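Local structure of activated BY transcription factor SSRB (Salmonella enterica, 2WNW) at residues Gln79-Thr84 with Phe373-Arg378; Thr84-Pro89 with Pro135-Met140. The protein is a glycosyl hydrolase family 30 protein, SrfJ, built from a TIM-barrel domain and a beta-sandwich domain. All coordinates share one frame; numbering follows the deposited sequence.

Contact 1 (Gln79-Thr84 with Phe373-Arg378)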
ATOM      1  N   GLN A  79     -29.078  14.226   4.881  1.00 29.58           N
ATOM      2  CA  GLN A  79     -28.855  13.983   6.300  1.00 29.58           C
ATOM      3  C   GLN A  79     -28.630  12.504   6.597  1.00 27.83           C
ATOM      4  O   GLN A  79     -28.379  12.124   7.740  1.00 26.18           O
ATOM      5  CB  GLN A  79     -30.033  14.507   7.125  1.00 34.49           C
ATOM      6  CG  GLN A  79     -30.135  16.025   7.135  1.00 39.09           C
ATOM      7  CD  GLN A  79     -30.570  16.591   5.796  1.00 42.66           C
ATOM      8  OE1 GLN A  79     -30.146  17.679   5.401  1.00 45.56           O
ATOM      9  NE2 GLN A  79     -31.434  15.861   5.095  1.00 43.71           N
ATOM     10  N   GLU A  80     -28.727  11.671   5.566  1.00 24.63           N
ATOM     11  CA  GLU A  80     -28.502  10.239   5.726  1.00 23.84           C
ATOM     12  C   GLU A  80     -27.310   9.829   4.863  1.00 20.84           C
ATOM     13  O   GLU A  80     -26.269  10.478   4.909  1.00 19.65           O
ATOM     14  CB  GLU A  80     -29.755   9.448   5.342  1.00 24.51           C
ATOM     15  CG  GLU A  80     -30.911   9.616   6.323  1.00 27.65           C
ATOM     16  CD  GLU A  80     -30.660   8.944   7.667  1.00 30.57           C
ATOM     17  OE1 GLU A  80     -31.493   9.128   8.580  1.00 32.87           O
ATOM     18  OE2 GLU A  80     -29.645   8.231   7.815  1.00 28.78           O
ATOM     19  N   HIS A  81     -27.449   8.773   4.065  1.00 19.83           N
ATOM     20  CA  HIS A  81     -26.323   8.338   3.253  1.00 18.04           C
ATOM     21  C   HIS A  81     -25.887   9.304   2.171  1.00 17.62           C
ATOM     22  O   HIS A  81     -24.769   9.209   1.679  1.00 15.81           O
ATOM     23  CB  HIS A  81     -26.580   6.954   2.657  1.00 19.24           C
ATOM     24  CG  HIS A  81     -26.103   5.840   3.534  1.00 20.26           C
ATOM     25  ND1 HIS A  81     -25.729   4.609   3.041  1.00 22.57           N
ATOM     26  CD2 HIS A  81     -25.916   5.783   4.874  1.00 17.86           C
ATOM     27  CE1 HIS A  81     -25.327   3.842   4.039  1.00 19.20           C
ATOM     28  NE2 HIS A  81     -25.431   4.529   5.162  1.00 21.32           N
ATOM     29  N   ASN A  82     -26.764  10.231   1.798  1.00 17.82           N
ATOM     30  CA  ASN A  82     -26.421  11.242   0.803  1.00 19.25           C
ATOM     31  C   ASN A  82     -25.723  10.688  -0.442  1.00 18.49           C
ATOM     32  O   ASN A  82     -24.711  11.231  -0.880  1.00 19.77           O
ATOM     33  CB  ASN A  82     -25.526  12.300   1.467  1.00 21.64           C
ATOM     34  CG  ASN A  82     -25.203  13.459   0.547  1.00 24.15           C
ATOM     35  OD1 ASN A  82     -26.101  14.100   0.005  1.00 25.72           O
ATOM     36  ND2 ASN A  82     -23.912  13.738   0.370  1.00 25.67           N
ATOM     37  N   TYR A  83     -26.256   9.611  -1.013  1.00 19.33           N
ATOM     38  CA  TYR A  83     -25.653   9.027  -2.206  1.00 18.74           C
ATOM     39  C   TYR A  83     -25.548  10.073  -3.308  1.00 20.08           C
ATOM     40  O   TYR A  83     -26.518  10.769  -3.610  1.00 19.86           O
ATOM     41  CB  TYR A  83     -26.466   7.820  -2.690  1.00 18.28           C
ATOM     42  CG  TYR A  83     -26.020   6.487  -2.111  1.00 17.38           C
ATOM     43  CD1 TYR A  83     -26.532   5.286  -2.607  1.00 16.49           C
ATOM     44  CD2 TYR A  83     -25.063   6.422  -1.094  1.00 17.37           C
ATOM     45  CE1 TYR A  83     -26.102   4.058  -2.112  1.00 17.87           C
ATOM     46  CE2 TYR A  83     -24.625   5.190  -0.588  1.00 17.23           C
ATOM     47  CZ  TYR A  83     -25.149   4.013  -1.105  1.00 18.90           C
ATOM     48  OH  TYR A  83     -24.713   2.794  -0.634  1.00 16.81           O
ATOM     49  N   THR A  84     -24.364  10.170  -3.907  1.00 18.79           N
ATOM     50  CA  THR A  84     -24.101  11.145  -4.955  1.00 19.38           C
ATOM     51  C   THR A  84     -23.756  10.527  -6.308  1.00 19.89           C
ATOM     52  O   THR A  84     -23.600  11.241  -7.300  1.00 20.83           O
ATOM     53  CB  THR A  84     -22.965  12.088  -4.524  1.00 19.09           C
ATOM     54  OG1 THR A  84     -21.814  11.315  -4.152  1.00 19.45           O
ATOM     55  CG2 THR A  84     -23.399  12.919  -3.333  1.00 18.05           C
ATOM     56  N   PHE A 373     -18.231   6.132   5.146  1.00 16.38           N
ATOM     57  CA  PHE A 373     -17.662   6.942   4.071  1.00 16.51           C
ATOM     58  C   PHE A 373     -18.653   7.964   3.493  1.00 17.86           C
ATOM     59  O   PHE A 373     -18.479   9.176   3.626  1.00 17.24           O
ATOM     60  CB  PHE A 373     -17.214   6.076   2.887  1.00 16.68           C
ATOM     61  CG  PHE A 373     -15.895   5.387   3.075  1.00 15.23           C
ATOM     62  CD1 PHE A 373     -15.822   4.161   3.723  1.00 16.27           C
ATOM     63  CD2 PHE A 373     -14.727   5.946   2.562  1.00 16.29           C
ATOM     64  CE1 PHE A 373     -14.600   3.495   3.857  1.00 15.72           C
ATOM     65  CE2 PHE A 373     -13.502   5.288   2.691  1.00 15.59           C
ATOM     66  CZ  PHE A 373     -13.442   4.060   3.339  1.00 15.59           C
ATOM     67  N   CYS A 374     -19.692   7.444   2.844  1.00 18.23           N
ATOM     68  CA  CYS A 374     -20.677   8.266   2.144  1.00 17.90           C
ATOM     69  C   CYS A 374     -21.441   9.330   2.919  1.00 17.64           C
ATOM     70  O   CYS A 374     -21.836  10.341   2.340  1.00 18.95           O
ATOM     71  CB  CYS A 374     -21.672   7.366   1.401  1.00 16.50           C
ATOM     72  SG  CYS A 374     -22.880   6.532   2.439  1.00 17.76           S
ATOM     73  N   ARG A 375     -21.651   9.122   4.212  1.00 18.92           N
ATOM     74  CA  ARG A 375     -22.383  10.104   5.005  1.00 19.28           C
ATOM     75  C   ARG A 375     -21.556  11.347   5.310  1.00 19.75           C
ATOM     76  O   ARG A 375     -22.108  12.404   5.634  1.00 19.20           O
ATOM     77  CB  ARG A 375     -22.845   9.478   6.329  1.00 18.89           C
ATOM     78  CG  ARG A 375     -23.773   8.282   6.164  1.00 19.78           C
ATOM     79  CD  ARG A 375     -23.980   7.545   7.483  1.00 21.69           C
ATOM     80  NE  ARG A 375     -24.913   8.232   8.372  1.00 22.69           N
ATOM     81  CZ  ARG A 375     -26.237   8.199   8.240  1.00 24.58           C
ATOM     82  NH1 ARG A 375     -26.798   7.513   7.251  1.00 23.46           N
ATOM     83  NH2 ARG A 375     -27.005   8.844   9.108  1.00 25.40           N
ATOM     84  N   TYR A 376     -20.239  11.240   5.178  1.00 19.49           N
ATOM     85  CA  TYR A 376     -19.362  12.356   5.522  1.00 19.77           C
ATOM     86  C   TYR A 376     -18.445  12.916   4.445  1.00 20.64           C
ATOM     87  O   TYR A 376     -18.013  14.064   4.547  1.00 20.19           O
ATOM     88  CB  TYR A 376     -18.523  11.948   6.736  1.00 20.73           C
ATOM     89  CG  TYR A 376     -19.349  11.223   7.772  1.00 20.52           C
ATOM     90  CD1 TYR A 376     -20.292  11.904   8.542  1.00 20.93           C
ATOM     91  CD2 TYR A 376     -19.260   9.840   7.913  1.00 19.35           C
ATOM     92  CE1 TYR A 376     -21.132  11.223   9.419  1.00 21.86           C
ATOM     93  CE2 TYR A 376     -20.092   9.151   8.782  1.00 21.34           C
ATOM     94  CZ  TYR A 376     -21.029   9.845   9.528  1.00 22.88           C
ATOM     95  OH  TYR A 376     -21.890   9.153  10.345  1.00 22.40           O
ATOM     96  N   VAL A 377     -18.134  12.120   3.426  1.00 19.04           N
ATOM     97  CA  VAL A 377     -17.253  12.577   2.354  1.00 18.99           C
ATOM     98  C   VAL A 377     -18.093  13.077   1.181  1.00 19.92           C
ATOM     99  O   VAL A 377     -18.987  12.377   0.702  1.00 19.87           O
ATOM    100  CB  VAL A 377     -16.315  11.432   1.890  1.00 18.44           C
ATOM    101  CG1 VAL A 377     -15.341  11.944   0.843  1.00 17.84           C
ATOM    102  CG2 VAL A 377     -15.557  10.867   3.091  1.00 17.92           C
ATOM    103  N   ARG A 378     -17.802  14.289   0.719  1.00 20.82           N
ATOM    104  CA  ARG A 378     -18.560  14.898  -0.373  1.00 22.21           C
ATOM    105  C   ARG A 378     -17.846  14.879  -1.718  1.00 21.86           C
ATOM    106  O   ARG A 378     -16.620  14.790  -1.785  1.00 19.70           O
ATOM    107  CB  ARG A 378     -18.892  16.353  -0.025  1.00 24.60           C
ATOM    108  CG  ARG A 378     -19.627  16.551   1.293  1.00 29.62           C
ATOM    109  CD  ARG A 378     -19.018  17.734   2.029  1.00 36.56           C
ATOM    110  NE  ARG A 378     -19.753  18.116   3.231  1.00 41.61           N
ATOM    111  CZ  ARG A 378     -19.263  18.915   4.176  1.00 43.09           C
ATOM    112  NH1 ARG A 378     -18.037  19.410   4.062  1.00 43.62           N
ATOM    113  NH2 ARG A 378     -20.003  19.235   5.231  1.00 45.63           N
TER
HETATM  114  O   HOH W   1     -25.206  12.440   6.417  1.00 29.43           O
HETATM  115  O   HOH W   2     -22.192  10.143  -0.526  1.00 19.41           O
HETATM  116  O   HOH W   3     -21.357  12.890   1.915  1.00 24.44           O
HETATM  117  O   HOH W   4     -20.390  11.830  -1.716  1.00 19.57           O

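Contact 2 (Thr84-Pro89 with Pro135-Met140)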
ATOM      1  N   THR A  84     -24.364  10.170  -3.907  1.00 18.79           N
ATOM      2  CA  THR A  84     -24.101  11.145  -4.955  1.00 19.38           C
ATOM      3  C   THR A  84     -23.756  10.527  -6.308  1.00 19.89           C
ATOM      4  O   THR A  84     -23.600  11.241  -7.300  1.00 20.83           O
ATOM      5  CB  THR A  84     -22.965  12.088  -4.524  1.00 19.09           C
ATOM      6  OG1 THR A  84     -21.814  11.315  -4.152  1.00 19.45           O
ATOM      7  CG2 THR A  84     -23.399  12.919  -3.333  1.00 18.05           C
ATOM      8  N   LEU A  85     -23.629   9.206  -6.341  1.00 18.85           N
ATOM      9  CA  LEU A  85     -23.326   8.488  -7.577  1.00 19.02           C
ATOM     10  C   LEU A  85     -24.299   7.327  -7.742  1.00 18.83           C
ATOM     11  O   LEU A  85     -24.959   6.914  -6.789  1.00 18.97           O
ATOM     12  CB  LEU A  85     -21.910   7.902  -7.545  1.00 18.99           C
ATOM     13  CG  LEU A  85     -20.677   8.795  -7.424  1.00 16.92           C
ATOM     14  CD1 LEU A  85     -19.427   7.916  -7.442  1.00 18.13           C
ATOM     15  CD2 LEU A  85     -20.640   9.791  -8.575  1.00 16.78           C
ATOM     16  N   ALA A  86     -24.364   6.792  -8.956  1.00 18.51           N
ATOM     17  CA  ALA A  86     -25.212   5.645  -9.235  1.00 17.34           C
ATOM     18  C   ALA A  86     -24.826   5.040 -10.574  1.00 16.63           C
ATOM     19  O   ALA A  86     -24.246   5.711 -11.431  1.00 17.08           O
ATOM     20  CB  ALA A  86     -26.685   6.053  -9.251  1.00 17.92           C
ATOM     21  N   ARG A  87     -25.133   3.760 -10.739  1.00 17.04           N
ATOM     22  CA  ARG A  87     -24.866   3.062 -11.989  1.00 15.74           C
ATOM     23  C   ARG A  87     -26.156   2.335 -12.326  1.00 16.68           C
ATOM     24  O   ARG A  87     -26.874   1.883 -11.431  1.00 16.33           O
ATOM     25  CB  ARG A  87     -23.710   2.067 -11.822  1.00 16.00           C
ATOM     26  CG  ARG A  87     -23.353   1.268 -13.083  1.00 16.12           C
ATOM     27  CD  ARG A  87     -21.896   0.799 -13.025  1.00 16.63           C
ATOM     28  NE  ARG A  87     -21.498  -0.073 -14.135  1.00 15.55           N
ATOM     29  CZ  ARG A  87     -21.504  -1.406 -14.090  1.00 16.34           C
ATOM     30  NH1 ARG A  87     -21.897  -2.043 -12.992  1.00 15.58           N
ATOM     31  NH2 ARG A  87     -21.085  -2.108 -15.134  1.00 15.98           N
ATOM     32  N   MET A  88     -26.463   2.253 -13.612  1.00 16.85           N
ATOM     33  CA  MET A  88     -27.675   1.581 -14.065  1.00 18.46           C
ATOM     34  C   MET A  88     -27.397   0.896 -15.396  1.00 17.63           C
ATOM     35  O   MET A  88     -26.496   1.293 -16.133  1.00 16.16           O
ATOM     36  CB  MET A  88     -28.817   2.590 -14.193  1.00 19.38           C
ATOM     37  CG  MET A  88     -28.467   3.830 -14.998  1.00 19.92           C
ATOM     38  SD  MET A  88     -29.616   5.161 -14.614  1.00 21.36           S
ATOM     39  CE  MET A  88     -29.085   6.424 -15.775  1.00 20.65           C
ATOM     40  N   PRO A  89     -28.166  -0.152 -15.715  1.00 18.86           N
ATOM     41  CA  PRO A  89     -27.986  -0.895 -16.958  1.00 18.18           C
ATOM     42  C   PRO A  89     -28.723  -0.378 -18.187  1.00 18.43           C
ATOM     43  O   PRO A  89     -29.855   0.106 -18.097  1.00 17.00           O
ATOM     44  CB  PRO A  89     -28.457  -2.292 -16.575  1.00 18.40           C
ATOM     45  CG  PRO A  89     -29.635  -1.980 -15.700  1.00 20.12           C
ATOM     46  CD  PRO A  89     -29.105  -0.856 -14.817  1.00 19.74           C
ATOM     47  N   PRO A 135     -31.193  15.919  -6.693  1.00 27.97           N
ATOM     48  CA  PRO A 135     -31.227  16.177  -8.134  1.00 27.53           C
ATOM     49  C   PRO A 135     -29.852  16.328  -8.781  1.00 27.58           C
ATOM     50  O   PRO A 135     -29.747  16.401 -10.005  1.00 28.05           O
ATOM     51  CB  PRO A 135     -32.064  17.451  -8.233  1.00 28.05           C
ATOM     52  CG  PRO A 135     -31.719  18.168  -6.975  1.00 29.35           C
ATOM     53  CD  PRO A 135     -31.747  17.060  -5.942  1.00 28.52           C
ATOM     54  N   HIS A 136     -28.800  16.360  -7.966  1.00 26.37           N
ATOM     55  CA  HIS A 136     -27.446  16.518  -8.490  1.00 27.14           C
ATOM     56  C   HIS A 136     -26.628  15.227  -8.569  1.00 25.29           C
ATOM     57  O   HIS A 136     -25.417  15.266  -8.795  1.00 23.70           O
ATOM     58  CB  HIS A 136     -26.692  17.568  -7.671  1.00 30.16           C
ATOM     59  CG  HIS A 136     -27.259  18.947  -7.804  1.00 34.94           C
ATOM     60  ND1 HIS A 136     -27.635  19.708  -6.716  1.00 38.31           N
ATOM     61  CD2 HIS A 136     -27.536  19.694  -8.900  1.00 36.65           C
ATOM     62  CE1 HIS A 136     -28.121  20.863  -7.137  1.00 38.04           C
ATOM     63  NE2 HIS A 136     -28.073  20.879  -8.458  1.00 38.82           N
ATOM     64  N   MET A 137     -27.288  14.089  -8.388  1.00 23.21           N
ATOM     65  CA  MET A 137     -26.602  12.802  -8.465  1.00 22.96           C
ATOM     66  C   MET A 137     -25.927  12.658  -9.824  1.00 21.41           C
ATOM     67  O   MET A 137     -26.477  13.075 -10.843  1.00 21.66           O
ATOM     68  CB  MET A 137     -27.590  11.644  -8.318  1.00 23.71           C
ATOM     69  CG  MET A 137     -28.211  11.470  -6.958  1.00 27.44           C
ATOM     70  SD  MET A 137     -29.216   9.971  -6.977  1.00 29.46           S
ATOM     71  CE  MET A 137     -27.921   8.721  -7.102  1.00 25.24           C
ATOM     72  N   LYS A 138     -24.740  12.064  -9.835  1.00 19.64           N
ATOM     73  CA  LYS A 138     -24.014  11.832 -11.078  1.00 19.52           C
ATOM     74  C   LYS A 138     -24.338  10.387 -11.460  1.00 19.48           C
ATOM     75  O   LYS A 138     -23.952   9.450 -10.756  1.00 18.94           O
ATOM     76  CB  LYS A 138     -22.509  11.999 -10.853  1.00 18.27           C
ATOM     77  CG  LYS A 138     -21.660  11.735 -12.085  1.00 19.78           C
ATOM     78  CD  LYS A 138     -20.173  11.768 -11.755  1.00 20.29           C
ATOM     79  CE  LYS A 138     -19.333  11.445 -12.983  1.00 20.39           C
ATOM     80  NZ  LYS A 138     -17.876  11.376 -12.683  1.00 20.73           N
ATOM     81  N   LEU A 139     -25.046  10.210 -12.573  1.00 18.17           N
ATOM     82  CA  LEU A 139     -25.456   8.882 -13.009  1.00 18.41           C
ATOM     83  C   LEU A 139     -24.606   8.282 -14.127  1.00 19.61           C
ATOM     84  O   LEU A 139     -24.237   8.964 -15.088  1.00 20.08           O
ATOM     85  CB  LEU A 139     -26.927   8.919 -13.444  1.00 19.01           C
ATOM     86  CG  LEU A 139     -27.898   9.565 -12.446  1.00 20.22           C
ATOM     87  CD1 LEU A 139     -29.299   9.625 -13.043  1.00 20.16           C
ATOM     88  CD2 LEU A 139     -27.907   8.775 -11.149  1.00 21.90           C
ATOM     89  N   MET A 140     -24.315   6.994 -13.989  1.00 18.45           N
ATOM     90  CA  MET A 140     -23.520   6.258 -14.963  1.00 16.99           C
ATOM     91  C   MET A 140     -24.347   5.110 -15.538  1.00 17.10           C
ATOM     92  O   MET A 140     -25.052   4.420 -14.804  1.00 17.58           O
ATOM     93  CB  MET A 140     -22.270   5.699 -14.287  1.00 16.25           C
ATOM     94  CG  MET A 140     -21.364   4.880 -15.195  1.00 18.47           C
ATOM     95  SD  MET A 140     -19.926   4.291 -14.279  1.00 17.01           S
ATOM     96  CE  MET A 140     -19.048   3.358 -15.526  1.00 18.90           C
TER
HETATM   97  O   HOH W   5     -21.921   7.496 -11.254  1.00 21.78           O

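Contact 1 (Gln79-Thr84 with Phe373-Arg378)
A salt bridge and a sulfur-aromatic contact, from E80 to R375 and from H81 to C374, tie the loop ahead of strand 85-90 to the end of helix 365-374. R375 meets E80 end-on. Both NH1 and NH2 of R375 donate to the same atom, E80 OE2, each at 3.0 Å. The oxygen lies within the guanidinium plane, yet the carboxylate is turned 61° from it. NH1 comes nearly along the C-O axis of OE2, while NH2 comes from above the carboxylate plane. A bend at chi3 of R375 (77°) turns the guanidinium alongside the E80 chain, which points the same way.

C374 SG sits over one face of the H81 ring, 3.7 Å from its centroid. The same sulfur lies at the edge of the Y83 ring, 3.7 Å from Y83 CE2. Y83 also stacks on Y75 of helix 65-76. The H81 ring also stacks on W367, about two turns earlier on helix 365-374. In this TIM-barrel domain the contact packs helix 365-374 against the loop between helix 65-76 and strand 85-90.

H81 O and C374 O are both acceptors and stand 3.2 Å apart. One water donates to N82 O and C374 O. Another accepts from N82 ND2 (3.1 Å) and donates to C374 O (2.6 Å) and V377 O (2.7 Å).

Contact 2 (Thr84-Pro89 with Pro135-Met140)
L85, A86 and R87 lie beside K138, L139 and M140 in parallel register, joining strands 85-90 and 138-143, neighbours in the TIM barrel. The two short strand segments run 27° apart. K138 N gives T84 O an almost straight bond of 2.9 Å (178°). A86 N returns a weak one to K138 O, 3.2 Å. M140 N then reaches A86 O at 2.9 Å, and M88 N reaches M140 O at 2.8 Å. A water donates to both A86 O and K138 O.

Just ahead of the second strand, M137 CB lies 4.1 Å from T84 O, and M137 CG packs on Y83 O. The chain runs on extended to SD, then bends at chi3 (69°). This brings M137 CE to 3.5 Å from L85 O and 3.6 Å from A86 CB. M137 also rests on A130 and L131 of helix 124-133, the last helix of this beta-alpha-beta crossover. A86 CB touches L139 CD2, and the methyl end of M88 crosses L139 at CB.

L85, R87, K138 and M140 point to the other face, into the barrel. L85 CD2 lies along the aliphatic part of K138, and M140 CB packs on A86 O. K138 NZ goes on to E234 and D46. R87 forms salt bridges with D239 and E294, and its side chain is about 6 Å from a bound glycerol. The chemistry is therefore apolar toward the helices and mixed inside the barrel, where L85 and M140 accompany basic groups whose acidic partners lie elsewhere in the chain, three on other barrel strands.

In the fold
The two contacts share T84, and contact 2 is nested within the chain loop that contact 1 closes. Their centres lie about 14 Å apart, and they touch through Y83 and M137. Both involve the region of strand 85-90, contact 1 through the loop leading into it and contact 2 through the strand itself. Contact 2 is buried and belongs to the barrel wall; contact 1 is partly buried and lies among the loops and helix end around it. Contact 2 pairs strand with strand, through backbone bonds, one of them weak. Side chains and waters join contact 1 instead. Both use charge, but E80 and R375 pair directly, whereas R87 and K138 find their acids elsewhere.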